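Local coordinates for phosphoribosylformylglycinamidine synthase 2 (Thermus thermophilus, PDB 3VIU), which belongs to the AIR synthase-related (PurM-like) family, joining two N-terminal-type and two C-terminal-type domains in one chain that holds ADP and magnesium in this model, at residues 452-464 / 581-594. Residues are numbered along the deposited sequence; the frame is centred on the assembly and turned at random.
Sequences RYSRLHPRLGAMH and YLLTGKEFGHPPRL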
loop_
_atom_site.group_PDB
_atom_site.type_symbol
_atom_site.label_atom_id
_atom_site.label_comp_id
_atom_site.label_asym_id
_atom_site.label_seq_id
_atom_site.Cartn_x
_atom_site.Cartn_y
_atom_site.Cartn_z
ATOM N N ARG A 452 -15.930 2.690 4.898
ATOM C CA ARG A 452 -17.387 2.821 4.944
ATOM C C ARG A 452 -17.996 2.320 3.638
ATOM O O ARG A 452 -18.923 1.516 3.649
ATOM C CB ARG A 452 -17.777 4.278 5.207
ATOM C CG ARG A 452 -17.214 4.817 6.516
ATOM C CD ARG A 452 -17.758 6.193 6.856
ATOM N NE ARG A 452 -17.276 6.676 8.153
ATOM C CZ ARG A 452 -17.498 6.066 9.316
ATOM N NH1 ARG A 452 -18.191 4.938 9.359
ATOM N NH2 ARG A 452 -17.044 6.595 10.442
ATOM N N TYR A 453 -17.458 2.780 2.514
ATOM C CA TYR A 453 -17.928 2.344 1.199
ATOM C C TYR A 453 -17.726 0.829 1.083
ATOM O O TYR A 453 -18.621 0.086 0.665
ATOM C CB TYR A 453 -17.105 2.993 0.081
ATOM C CG TYR A 453 -17.170 4.500 -0.026
ATOM C CD1 TYR A 453 -16.451 5.166 -1.022
ATOM C CD2 TYR A 453 -17.979 5.257 0.819
ATOM C CE1 TYR A 453 -16.535 6.542 -1.180
ATOM C CE2 TYR A 453 -18.073 6.631 0.667
ATOM C CZ TYR A 453 -17.350 7.268 -0.333
ATOM O OH TYR A 453 -17.446 8.627 -0.494
ATOM N N SER A 454 -16.529 0.389 1.458
ATOM C CA SER A 454 -16.141 -1.010 1.367
ATOM C C SER A 454 -16.976 -1.979 2.217
ATOM O O SER A 454 -17.317 -3.072 1.763
ATOM C CB SER A 454 -14.645 -1.128 1.693
ATOM O OG SER A 454 -13.853 -0.313 0.819
ATOM N N ARG A 455 -17.319 -1.583 3.438
ATOM C CA ARG A 455 -18.124 -2.433 4.303
ATOM C C ARG A 455 -19.524 -2.621 3.714
ATOM O O ARG A 455 -20.047 -3.729 3.688
ATOM C CB ARG A 455 -18.198 -1.817 5.712
ATOM C CG ARG A 455 -19.411 -2.214 6.573
ATOM C CD ARG A 455 -19.554 -3.713 6.781
ATOM N NE ARG A 455 -18.489 -4.299 7.592
ATOM C CZ ARG A 455 -18.242 -3.974 8.859
ATOM N NH1 ARG A 455 -17.255 -4.569 9.516
ATOM N NH2 ARG A 455 -18.969 -3.047 9.467
ATOM N N LEU A 456 -20.112 -1.540 3.217
ATOM C CA LEU A 456 -21.453 -1.576 2.641
ATOM C C LEU A 456 -21.551 -2.101 1.205
ATOM O O LEU A 456 -22.606 -2.578 0.777
ATOM C CB LEU A 456 -22.066 -0.178 2.712
ATOM C CG LEU A 456 -22.288 0.319 4.141
ATOM C CD1 LEU A 456 -22.541 1.815 4.135
ATOM C CD2 LEU A 456 -23.459 -0.434 4.762
ATOM N N HIS A 457 -20.459 -2.009 0.456
ATOM C CA HIS A 457 -20.459 -2.474 -0.927
ATOM C C HIS A 457 -19.010 -2.752 -1.316
ATOM O O HIS A 457 -18.395 -1.990 -2.055
ATOM C CB HIS A 457 -21.060 -1.394 -1.849
ATOM C CG HIS A 457 -21.486 -1.906 -3.191
ATOM N ND1 HIS A 457 -20.716 -2.765 -3.943
ATOM C CD2 HIS A 457 -22.598 -1.664 -3.924
ATOM C CE1 HIS A 457 -21.334 -3.034 -5.078
ATOM N NE2 HIS A 457 -22.479 -2.377 -5.091
ATOM N N PRO A 458 -18.458 -3.867 -0.833
ATOM C CA PRO A 458 -17.070 -4.232 -1.134
ATOM C C PRO A 458 -16.602 -4.010 -2.577
ATOM O O PRO A 458 -15.524 -3.459 -2.808
ATOM C CB PRO A 458 -16.985 -5.691 -0.680
ATOM C CG PRO A 458 -18.437 -6.168 -0.688
ATOM C CD PRO A 458 -19.172 -4.971 -0.167
ATOM N N ARG A 459 -17.403 -4.417 -3.549
ATOM C CA ARG A 459 -17.023 -4.235 -4.949
ATOM C C ARG A 459 -16.865 -2.745 -5.296
ATOM O O ARG A 459 -15.857 -2.341 -5.880
ATOM C CB ARG A 459 -18.076 -4.870 -5.848
ATOM C CG ARG A 459 -17.727 -4.945 -7.313
ATOM C CD ARG A 459 -18.985 -5.274 -8.090
ATOM N NE ARG A 459 -18.711 -6.024 -9.306
ATOM C CZ ARG A 459 -18.821 -7.341 -9.408
ATOM N NH1 ARG A 459 -19.204 -8.063 -8.367
ATOM N NH2 ARG A 459 -18.542 -7.939 -10.557
ATOM N N LEU A 460 -17.855 -1.929 -4.933
ATOM C CA LEU A 460 -17.791 -0.499 -5.218
ATOM C C LEU A 460 -16.664 0.143 -4.398
ATOM O O LEU A 460 -16.003 1.077 -4.858
ATOM C CB LEU A 460 -19.146 0.165 -4.925
ATOM C CG LEU A 460 -19.308 1.655 -5.246
ATOM C CD1 LEU A 460 -18.969 1.920 -6.701
ATOM C CD2 LEU A 460 -20.735 2.097 -4.944
ATOM N N GLY A 461 -16.427 -0.383 -3.198
ATOM C CA GLY A 461 -15.357 0.136 -2.361
ATOM C C GLY A 461 -13.992 -0.050 -3.021
ATOM O O GLY A 461 -13.159 0.859 -3.033
ATOM N N ALA A 462 -13.767 -1.238 -3.578
ATOM C CA ALA A 462 -12.512 -1.550 -4.253
ATOM C C ALA A 462 -12.329 -0.642 -5.466
ATOM O O ALA A 462 -11.240 -0.119 -5.697
ATOM C CB ALA A 462 -12.501 -3.008 -4.685
HETATM N N MSE A 463 -13.402 -0.457 -6.233
HETATM C CA MSE A 463 -13.366 0.402 -7.415
HETATM C C MSE A 463 -13.016 1.829 -7.024
HETATM O O MSE A 463 -12.206 2.480 -7.686
HETATM C CB MSE A 463 -14.718 0.405 -8.129
HETATM C CG MSE A 463 -14.973 -0.789 -9.025
HETATM SE SE MSE A 463 -16.811 -0.784 -9.657
HETATM C CE MSE A 463 -16.849 0.972 -10.465
ATOM N N HIS A 464 -13.646 2.308 -5.951
ATOM C CA HIS A 464 -13.406 3.654 -5.456
ATOM C C HIS A 464 -11.959 3.841 -5.046
ATOM O O HIS A 464 -11.375 4.894 -5.294
ATOM C CB HIS A 464 -14.319 3.957 -4.267
ATOM C CG HIS A 464 -15.567 4.694 -4.639
ATOM N ND1 HIS A 464 -15.554 6.005 -5.073
ATOM C CD2 HIS A 464 -16.864 4.302 -4.660
ATOM C CE1 HIS A 464 -16.790 6.388 -5.344
ATOM N NE2 HIS A 464 -17.605 5.374 -5.102
ATOM N N TYR A 581 -22.358 9.890 9.113
ATOM C CA TYR A 581 -21.840 9.331 10.353
ATOM C C TYR A 581 -21.815 10.362 11.473
ATOM O O TYR A 581 -22.112 10.044 12.618
ATOM C CB TYR A 581 -20.426 8.793 10.153
ATOM C CG TYR A 581 -19.805 8.290 11.429
ATOM C CD1 TYR A 581 -20.211 7.083 11.997
ATOM C CD2 TYR A 581 -18.815 9.023 12.078
ATOM C CE1 TYR A 581 -19.645 6.617 13.176
ATOM C CE2 TYR A 581 -18.241 8.566 13.259
ATOM C CZ TYR A 581 -18.661 7.361 13.802
ATOM O OH TYR A 581 -18.099 6.901 14.971
ATOM N N LEU A 582 -21.447 11.593 11.131
ATOM C CA LEU A 582 -21.381 12.671 12.106
ATOM C C LEU A 582 -22.757 13.032 12.652
ATOM O O LEU A 582 -22.895 13.321 13.837
ATOM C CB LEU A 582 -20.753 13.920 11.480
ATOM C CG LEU A 582 -20.760 15.161 12.382
ATOM C CD1 LEU A 582 -19.622 15.055 13.374
ATOM C CD2 LEU A 582 -20.615 16.429 11.549
ATOM N N LEU A 583 -23.772 13.004 11.793
ATOM C CA LEU A 583 -25.124 13.363 12.207
ATOM C C LEU A 583 -26.008 12.238 12.762
ATOM O O LEU A 583 -26.953 12.505 13.506
ATOM C CB LEU A 583 -25.846 14.059 11.046
ATOM C CG LEU A 583 -25.180 15.354 10.555
ATOM C CD1 LEU A 583 -25.913 15.867 9.323
ATOM C CD2 LEU A 583 -25.183 16.402 11.667
ATOM N N THR A 584 -25.717 10.990 12.411
ATOM C CA THR A 584 -26.531 9.879 12.902
ATOM C C THR A 584 -25.720 8.917 13.751
ATOM O O THR A 584 -26.273 8.064 14.445
ATOM C CB THR A 584 -27.136 9.067 11.749
ATOM O OG1 THR A 584 -26.088 8.376 11.054
ATOM C CG2 THR A 584 -27.885 9.980 10.791
ATOM N N GLY A 585 -24.406 9.060 13.696
ATOM C CA GLY A 585 -23.554 8.167 14.448
ATOM C C GLY A 585 -23.532 6.800 13.791
ATOM O O GLY A 585 -22.971 5.854 14.333
ATOM N N LYS A 586 -24.127 6.694 12.609
ATOM C CA LYS A 586 -24.180 5.410 11.927
ATOM C C LYS A 586 -23.721 5.450 10.472
ATOM O O LYS A 586 -23.484 6.524 9.909
ATOM C CB LYS A 586 -25.606 4.855 12.035
ATOM C CG LYS A 586 -26.097 4.795 13.493
ATOM C CD LYS A 586 -27.350 3.940 13.678
ATOM C CE LYS A 586 -28.607 4.616 13.166
ATOM N NZ LYS A 586 -29.787 3.716 13.315
ATOM N N GLU A 587 -23.561 4.269 9.880
ATOM C CA GLU A 587 -23.145 4.170 8.487
ATOM C C GLU A 587 -24.078 3.204 7.783
ATOM O O GLU A 587 -24.209 2.044 8.170
ATOM C CB GLU A 587 -21.685 3.704 8.359
ATOM C CG GLU A 587 -21.434 2.246 8.676
ATOM C CD GLU A 587 -20.013 1.792 8.337
ATOM O OE1 GLU A 587 -19.745 0.580 8.465
ATOM O OE2 GLU A 587 -19.166 2.633 7.953
ATOM N N PHE A 588 -24.741 3.703 6.748
ATOM C CA PHE A 588 -25.695 2.905 5.996
ATOM C C PHE A 588 -25.971 3.602 4.674
ATOM O O PHE A 588 -25.406 4.654 4.404
ATOM C CB PHE A 588 -26.986 2.753 6.816
ATOM C CG PHE A 588 -27.620 4.062 7.204
ATOM C CD1 PHE A 588 -28.630 4.620 6.425
ATOM C CD2 PHE A 588 -27.210 4.736 8.351
ATOM C CE1 PHE A 588 -29.226 5.836 6.788
ATOM C CE2 PHE A 588 -27.796 5.952 8.725
ATOM C CZ PHE A 588 -28.805 6.502 7.945
ATOM N N GLY A 589 -26.840 3.025 3.855
ATOM C CA GLY A 589 -27.141 3.632 2.573
ATOM C C GLY A 589 -26.167 3.182 1.504
ATOM O O GLY A 589 -25.145 2.582 1.808
ATOM N N HIS A 590 -26.483 3.468 0.246
ATOM C CA HIS A 590 -25.614 3.084 -0.855
ATOM C C HIS A 590 -24.434 4.047 -0.970
ATOM O O HIS A 590 -24.599 5.250 -0.817
ATOM C CB HIS A 590 -26.390 3.093 -2.174
ATOM C CG HIS A 590 -25.690 2.380 -3.293
ATOM N ND1 HIS A 590 -25.795 1.019 -3.493
ATOM C CD2 HIS A 590 -24.846 2.834 -4.252
ATOM C CE1 HIS A 590 -25.047 0.667 -4.525
ATOM N NE2 HIS A 590 -24.461 1.750 -5.002
ATOM N N PRO A 591 -23.219 3.520 -1.201
ATOM C CA PRO A 591 -22.037 4.378 -1.342
ATOM C C PRO A 591 -22.209 5.172 -2.640
ATOM O O PRO A 591 -23.006 4.798 -3.486
ATOM C CB PRO A 591 -20.893 3.373 -1.429
ATOM C CG PRO A 591 -21.379 2.254 -0.597
ATOM C CD PRO A 591 -22.818 2.116 -1.027
ATOM N N PRO A 592 -21.461 6.265 -2.819
ATOM C CA PRO A 592 -21.616 7.044 -4.054
ATOM C C PRO A 592 -21.415 6.231 -5.336
ATOM O O PRO A 592 -20.486 5.427 -5.436
ATOM C CB PRO A 592 -20.562 8.143 -3.907
ATOM C CG PRO A 592 -20.452 8.313 -2.434
ATOM C CD PRO A 592 -20.463 6.885 -1.933
ATOM N N ARG A 593 -22.286 6.437 -6.317
ATOM C CA ARG A 593 -22.138 5.734 -7.584
ATOM C C ARG A 593 -20.812 6.185 -8.195
ATOM O O ARG A 593 -20.350 7.298 -7.952
ATOM C CB ARG A 593 -23.266 6.083 -8.557
ATOM C CG ARG A 593 -24.644 5.561 -8.208
ATOM C CD ARG A 593 -25.546 5.682 -9.433
ATOM N NE ARG A 593 -26.781 6.429 -9.190
ATOM C CZ ARG A 593 -26.839 7.708 -8.811
ATOM N NH1 ARG A 593 -25.726 8.412 -8.617
ATOM N NH2 ARG A 593 -28.021 8.289 -8.637
ATOM N N LEU A 594 -20.210 5.317 -8.994
ATOM C CA LEU A 594 -18.945 5.626 -9.634
ATOM C C LEU A 594 -19.016 5.296 -11.123
ATOM O O LEU A 594 -19.155 4.134 -11.513
ATOM C CB LEU A 594 -17.825 4.836 -8.959
ATOM C CG LEU A 594 -16.415 4.845 -9.554
ATOM C CD1 LEU A 594 -15.927 6.272 -9.802
ATOM C CD2 LEU A 594 -15.484 4.125 -8.587
HETATM O O HOH W 1 -21.459 -1.694 9.107
#
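Arg452 reaches Tyr581 and Glu587 because its chain runs extended from CG to NE (chi2 -172°, chi3 177°), carrying the guanidinium well beyond its own helix. Tyr581, its CG anti to the backbone N, presents a ring face on which that guanidinium lies nearly flat, NH2 over the ring centre and 3.4 Å from Tyr581 CG: a cation-pi stack. Arginine suits the place because its planar cation can stack and still bond at its rim. Arg452 NH1 donates almost in its own plane to Glu587 OE2 at 2.9 Å, a salt bridge whose hydrogen bond is rather bent and meets the carboxylate from above its plane. Glutamate's two oxygens serve both arginines: OE2, also hydrogen-bonded to His164, takes Arg452, while a water joins OE1 to Arg455 NH2, whose direct ion pair with OE1 is long.

Farther along, 589-594 runs as an irregular strip beside the helices. Pro592 CD sits over one face of the Tyr453 ring, 3.5 Å from Tyr453 CZ, in a CH-pi contact; the phenol OH goes on to Glu656. Pro591, compact and lacking an N-H to satisfy, packs against Leu456, His457 and Leu460, with its CB 3.7 Å from Leu460 CD2. Histidine suits position 464 by offering an edge N-H and two faces: His464 NE2 gives a practically straight bond (179°) to Pro592 O, 2.9 Å away and exactly in the ring plane, while Tyr453 CD1 and Leu594 CD2 sandwich the imidazole. Leucine's branched end lets Leu594 CD2 cover the ring centre and also touch CB of Met463, modelled as selenomethionine.

The contact thus joins the second N-terminal-type PurM-like domain to its C-terminal-type partner: against these helices the strip is held by apolar packing and a single hydrogen bond, from His464, while Glu587, set between two arginines, probably stays ionised.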